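PDB 5FYP: phosphoinositol-specific phospholipase C from Pseudomonas sp., which probably cleaves phosphoinositides at the glycerol-phosphate bond in a calcium-dependent reaction. Local coordinates for residues Phe144-Ile158 against Lys172-Leu186. Sequence-based numbering, arbitrary orientation.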
loop_
_atom_site.group_PDB
_atom_site.type_symbol
_atom_site.label_atom_id
_atom_site.label_comp_id
_atom_site.label_asym_id
_atom_site.label_seq_id
_atom_site.Cartn_x
_atom_site.Cartn_y
_atom_site.Cartn_z
ATOM N N PHE A 144 0.089 6.159 -13.650
ATOM C CA PHE A 144 -0.224 7.228 -12.699
ATOM C C PHE A 144 0.455 8.557 -12.954
ATOM O O PHE A 144 -0.031 9.571 -12.466
ATOM C CB PHE A 144 0.075 6.775 -11.268
ATOM C CG PHE A 144 -0.853 5.685 -10.792
ATOM C CD1 PHE A 144 -2.174 5.987 -10.516
ATOM C CD2 PHE A 144 -0.422 4.388 -10.627
ATOM C CE1 PHE A 144 -3.062 5.021 -10.097
ATOM C CE2 PHE A 144 -1.300 3.405 -10.213
ATOM C CZ PHE A 144 -2.626 3.701 -9.952
ATOM N N GLN A 145 1.570 8.519 -13.687
ATOM C CA GLN A 145 2.346 9.670 -14.028
ATOM C C GLN A 145 2.654 10.488 -12.778
ATOM O O GLN A 145 3.084 9.953 -11.746
ATOM C CB GLN A 145 1.571 10.440 -15.107
ATOM C CG GLN A 145 1.330 9.662 -16.391
ATOM N N GLY A 146 2.290 11.750 -12.777
ATOM C CA GLY A 146 2.634 12.603 -11.677
ATOM C C GLY A 146 1.799 12.454 -10.441
ATOM O O GLY A 146 2.037 13.166 -9.479
ATOM N N LYS A 147 0.828 11.524 -10.427
ATOM C CA LYS A 147 0.011 11.336 -9.227
ATOM C C LYS A 147 0.775 10.694 -8.080
ATOM O O LYS A 147 0.355 10.791 -6.945
ATOM C CB LYS A 147 -1.225 10.492 -9.522
ATOM C CG LYS A 147 -2.231 11.153 -10.433
ATOM C CD LYS A 147 -3.405 10.207 -10.708
ATOM C CE LYS A 147 -4.407 10.758 -11.724
ATOM N NZ LYS A 147 -5.118 11.961 -11.212
ATOM N N LEU A 148 1.862 9.997 -8.382
ATOM C CA LEU A 148 2.547 9.224 -7.330
ATOM C C LEU A 148 3.266 10.099 -6.318
ATOM O O LEU A 148 3.830 11.158 -6.652
ATOM C CB LEU A 148 3.542 8.247 -7.937
ATOM C CG LEU A 148 2.930 7.184 -8.854
ATOM C CD1 LEU A 148 4.020 6.245 -9.304
ATOM C CD2 LEU A 148 1.828 6.423 -8.183
ATOM N N PHE A 149 3.229 9.638 -5.083
ATOM C CA PHE A 149 4.093 10.088 -3.997
ATOM C C PHE A 149 4.941 8.864 -3.623
ATOM O O PHE A 149 4.386 7.825 -3.320
ATOM C CB PHE A 149 3.257 10.566 -2.813
ATOM C CG PHE A 149 4.059 11.009 -1.626
ATOM C CD1 PHE A 149 4.615 12.262 -1.576
ATOM C CD2 PHE A 149 4.233 10.175 -0.531
ATOM C CE1 PHE A 149 5.346 12.697 -0.478
ATOM C CE2 PHE A 149 4.964 10.599 0.566
ATOM C CZ PHE A 149 5.528 11.852 0.592
ATOM N N THR A 150 6.258 9.012 -3.701
ATOM C CA THR A 150 7.185 7.890 -3.622
ATOM C C THR A 150 8.121 8.009 -2.418
ATOM O O THR A 150 8.184 9.051 -1.763
ATOM C CB THR A 150 8.038 7.836 -4.876
ATOM O OG1 THR A 150 8.939 8.962 -4.838
ATOM C CG2 THR A 150 7.191 7.861 -6.153
ATOM N N PRO A 151 8.903 6.958 -2.157
ATOM C CA PRO A 151 9.864 7.037 -1.043
ATOM C C PRO A 151 10.823 8.222 -1.117
ATOM O O PRO A 151 11.060 8.887 -0.115
ATOM C CB PRO A 151 10.556 5.688 -1.106
ATOM C CG PRO A 151 9.520 4.736 -1.643
ATOM C CD PRO A 151 8.776 5.574 -2.658
ATOM N N GLN A 152 11.363 8.506 -2.289
ATOM C CA GLN A 152 12.231 9.671 -2.397
ATOM C C GLN A 152 11.506 10.976 -2.060
ATOM O O GLN A 152 12.096 11.893 -1.504
ATOM C CB GLN A 152 12.812 9.743 -3.792
ATOM C CG GLN A 152 13.698 10.954 -4.044
ATOM C CD GLN A 152 14.929 10.960 -3.170
ATOM O OE1 GLN A 152 15.829 10.182 -3.401
ATOM N NE2 GLN A 152 14.991 11.857 -2.192
ATOM N N ASP A 153 10.234 11.080 -2.428
ATOM C CA ASP A 153 9.473 12.272 -2.083
ATOM C C ASP A 153 9.387 12.438 -0.575
ATOM O O ASP A 153 9.517 13.538 -0.037
ATOM C CB ASP A 153 8.095 12.212 -2.707
ATOM C CG ASP A 153 8.148 12.098 -4.220
ATOM O OD1 ASP A 153 9.066 12.687 -4.861
ATOM O OD2 ASP A 153 7.224 11.460 -4.790
ATOM N N LEU A 154 9.129 11.332 0.139
ATOM C CA LEU A 154 9.078 11.364 1.588
ATOM C C LEU A 154 10.435 11.721 2.168
ATOM O O LEU A 154 10.547 12.516 3.092
ATOM C CB LEU A 154 8.591 10.030 2.113
ATOM C CG LEU A 154 8.519 9.929 3.648
ATOM C CD1 LEU A 154 7.579 10.937 4.270
ATOM C CD2 LEU A 154 8.128 8.509 4.008
ATOM N N ALA A 155 11.480 11.128 1.613
ATOM C CA ALA A 155 12.851 11.381 2.074
ATOM C C ALA A 155 13.208 12.857 1.963
ATOM O O ALA A 155 13.724 13.465 2.910
ATOM C CB ALA A 155 13.819 10.509 1.304
ATOM N N THR A 156 12.906 13.457 0.831
ATOM C CA THR A 156 13.131 14.876 0.668
ATOM C C THR A 156 12.331 15.672 1.694
ATOM O O THR A 156 12.846 16.620 2.290
ATOM C CB THR A 156 12.787 15.281 -0.760
ATOM O OG1 THR A 156 13.712 14.631 -1.634
ATOM C CG2 THR A 156 12.843 16.791 -0.947
ATOM N N HIS A 157 11.080 15.301 1.921
ATOM C CA HIS A 157 10.244 16.004 2.894
ATOM C C HIS A 157 10.902 16.069 4.281
ATOM O O HIS A 157 10.859 17.099 4.934
ATOM C CB HIS A 157 8.869 15.362 3.009
ATOM C CG HIS A 157 7.987 16.049 3.983
ATOM N ND1 HIS A 157 7.403 17.267 3.728
ATOM C CD2 HIS A 157 7.634 15.711 5.245
ATOM C CE1 HIS A 157 6.690 17.634 4.773
ATOM N NE2 HIS A 157 6.819 16.714 5.711
ATOM N N ILE A 158 11.472 14.960 4.715
ATOM C CA ILE A 158 12.085 14.888 6.058
ATOM C C ILE A 158 13.582 15.203 6.068
ATOM O O ILE A 158 14.225 15.140 7.110
ATOM C CB ILE A 158 11.833 13.528 6.744
ATOM C CG1 ILE A 158 12.610 12.368 6.088
ATOM C CG2 ILE A 158 10.337 13.236 6.808
ATOM C CD1 ILE A 158 12.781 11.178 6.982
ATOM N N LYS A 172 9.644 12.205 13.046
ATOM C CA LYS A 172 9.299 13.092 11.928
ATOM C C LYS A 172 7.849 12.882 11.478
ATOM O O LYS A 172 7.229 11.834 11.596
ATOM C CB LYS A 172 10.292 12.899 10.766
ATOM C CG LYS A 172 11.739 13.435 11.020
ATOM C CD LYS A 172 11.885 14.903 10.622
ATOM C CE LYS A 172 13.278 15.492 10.632
ATOM N NZ LYS A 172 14.183 14.920 11.636
ATOM N N SER A 173 7.319 13.931 10.884
ATOM C CA SER A 173 5.974 13.922 10.309
ATOM C C SER A 173 6.034 13.759 8.799
ATOM O O SER A 173 6.815 14.422 8.094
ATOM C CB SER A 173 5.260 15.240 10.617
ATOM O OG SER A 173 5.073 15.369 11.993
ATOM N N TRP A 174 5.180 12.878 8.285
ATOM C CA TRP A 174 4.912 12.860 6.841
ATOM C C TRP A 174 4.196 14.154 6.438
ATOM O O TRP A 174 3.608 14.835 7.285
ATOM C CB TRP A 174 4.017 11.670 6.490
ATOM C CG TRP A 174 4.667 10.324 6.603
ATOM C CD1 TRP A 174 5.375 9.821 7.657
ATOM C CD2 TRP A 174 4.602 9.266 5.628
ATOM N NE1 TRP A 174 5.774 8.529 7.387
ATOM C CE2 TRP A 174 5.308 8.162 6.155
ATOM C CE3 TRP A 174 4.020 9.143 4.352
ATOM C CZ2 TRP A 174 5.462 6.985 5.457
ATOM C CZ3 TRP A 174 4.173 7.966 3.663
ATOM C CH2 TRP A 174 4.915 6.913 4.207
ATOM N N PRO A 175 4.138 14.446 5.121
ATOM C CA PRO A 175 3.232 15.500 4.678
ATOM C C PRO A 175 1.803 15.212 5.146
ATOM O O PRO A 175 1.399 14.054 5.375
ATOM C CB PRO A 175 3.342 15.441 3.149
ATOM C CG PRO A 175 4.682 14.786 2.898
ATOM C CD PRO A 175 4.786 13.775 3.991
ATOM N N THR A 176 1.033 16.279 5.269
ATOM C CA THR A 176 -0.355 16.144 5.717
ATOM C C THR A 176 -1.225 15.589 4.611
ATOM O O THR A 176 -0.849 15.593 3.423
ATOM C CB THR A 176 -0.965 17.482 6.189
ATOM O OG1 THR A 176 -1.012 18.335 5.058
ATOM C CG2 THR A 176 -0.142 18.103 7.326
ATOM N N ALA A 177 -2.422 15.142 4.964
ATOM C CA ALA A 177 -3.386 14.747 3.931
ATOM C C ALA A 177 -3.647 15.893 2.948
ATOM O O ALA A 177 -3.736 15.652 1.744
ATOM C CB ALA A 177 -4.650 14.214 4.531
ATOM N N ASN A 178 -3.756 17.121 3.446
ATOM C CA ASN A 178 -3.898 18.288 2.561
ATOM C C ASN A 178 -2.715 18.402 1.590
ATOM O O ASN A 178 -2.892 18.626 0.397
ATOM C CB ASN A 178 -4.012 19.572 3.388
ATOM C CG ASN A 178 -4.217 20.781 2.529
ATOM O OD1 ASN A 178 -5.178 20.824 1.804
ATOM N ND2 ASN A 178 -3.296 21.720 2.566
ATOM N N ASP A 179 -1.491 18.247 2.107
ATOM C CA ASP A 179 -0.306 18.290 1.266
ATOM C C ASP A 179 -0.361 17.199 0.175
ATOM O O ASP A 179 0.182 17.381 -0.918
ATOM C CB ASP A 179 0.974 18.028 2.065
ATOM C CG ASP A 179 1.336 19.104 3.057
ATOM O OD1 ASP A 179 0.988 20.282 2.858
ATOM O OD2 ASP A 179 2.032 18.727 4.052
ATOM N N LEU A 180 -0.976 16.070 0.519
ATOM C CA LEU A 180 -1.056 14.898 -0.351
ATOM C C LEU A 180 -2.363 14.800 -1.139
ATOM O O LEU A 180 -2.698 13.748 -1.675
ATOM C CB LEU A 180 -0.830 13.630 0.466
ATOM C CG LEU A 180 0.534 13.485 1.131
ATOM C CD1 LEU A 180 0.502 12.327 2.097
ATOM C CD2 LEU A 180 1.620 13.331 0.110
ATOM N N GLN A 181 -3.087 15.910 -1.263
ATOM C CA GLN A 181 -4.304 15.886 -2.064
ATOM C C GLN A 181 -4.003 15.430 -3.470
ATOM O O GLN A 181 -3.017 15.863 -4.083
ATOM C CB GLN A 181 -4.878 17.292 -2.223
ATOM C CG GLN A 181 -5.766 17.791 -1.153
ATOM C CD GLN A 181 -6.230 19.205 -1.466
ATOM O OE1 GLN A 181 -6.728 19.491 -2.570
ATOM N NE2 GLN A 181 -6.047 20.065 -0.534
ATOM N N GLY A 182 -4.868 14.570 -3.988
ATOM C CA GLY A 182 -4.708 14.078 -5.343
ATOM C C GLY A 182 -3.590 13.078 -5.566
ATOM O O GLY A 182 -3.354 12.684 -6.702
ATOM N N LYS A 183 -2.930 12.650 -4.493
ATOM C CA LYS A 183 -1.806 11.745 -4.633
ATOM C C LYS A 183 -2.232 10.278 -4.515
ATOM O O LYS A 183 -3.262 9.935 -3.925
ATOM C CB LYS A 183 -0.708 12.070 -3.622
ATOM C CG LYS A 183 -0.165 13.502 -3.667
ATOM C CD LYS A 183 0.370 13.975 -4.999
ATOM C CE LYS A 183 1.601 13.238 -5.431
ATOM N NZ LYS A 183 1.883 13.631 -6.848
ATOM N N VAL A 184 -1.388 9.424 -5.091
ATOM C CA VAL A 184 -1.482 7.963 -4.981
ATOM C C VAL A 184 -0.154 7.447 -4.423
ATOM O O VAL A 184 0.911 7.818 -4.874
ATOM C CB VAL A 184 -1.765 7.335 -6.344
ATOM C CG1 VAL A 184 -1.710 5.820 -6.293
ATOM C CG2 VAL A 184 -3.116 7.804 -6.883
ATOM N N LEU A 185 -0.266 6.603 -3.392
ATOM C CA LEU A 185 0.865 5.917 -2.765
ATOM C C LEU A 185 0.750 4.436 -3.053
ATOM O O LEU A 185 -0.287 3.850 -2.788
ATOM C CB LEU A 185 0.889 6.123 -1.236
ATOM C CG LEU A 185 1.291 7.498 -0.724
ATOM C CD1 LEU A 185 0.257 8.564 -1.011
ATOM C CD2 LEU A 185 1.572 7.441 0.761
ATOM N N LEU A 186 1.804 3.852 -3.587
ATOM C CA LEU A 186 1.843 2.441 -3.910
ATOM C C LEU A 186 2.697 1.702 -2.880
ATOM O O LEU A 186 3.768 2.191 -2.515
ATOM C CB LEU A 186 2.429 2.240 -5.286
ATOM C CG LEU A 186 1.711 2.998 -6.397
ATOM C CD1 LEU A 186 2.422 2.787 -7.714
ATOM C CD2 LEU A 186 0.243 2.606 -6.499
HETATM O O HOH W 1 -4.478 13.816 -8.937
HETATM O O HOH W 2 4.053 5.333 -4.505
#
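Val184 N donates to Lys147 O at 2.9 Å, and Phe149 N donates to Val184 O at 3.0 Å; this single bridge lays residues 147-149 along barrel strand 184-189, and a water continues it between Phe149 O and Leu186 N. A second water joins Lys147 NZ to Gly182 O, the same ammonium also binding Ser105 and Asp106. Lys183, its chain folded back at chi2 and chi3 (-56° and -66°), brings NZ to Leu148 O in a weak bond and 2.7 Å from Gly146 O.

Most of the remaining contact is apolar. CG1 of Val184 sits over a face of the Phe144 ring. Leu180 CD2 covers one face of Phe149, 3.6 Å from CD1, while Trp174 CZ3 meets that ring at its edge. From helix 151-158, Leu154 presses CD2 onto the indole face, 3.4 Å from Trp174 CZ2, and His157 lays its imidazole over Pro175 CG. With an alanine at Trp174, Leu154 CD2 would probably lose the ring face it rests on and Ser256 O its indole N-H partner.

Across this contact, two backbone bonds tie residues 147-149 to the start of the strand, whereas the helix meets 172-175 mainly by CH-pi and apolar contacts.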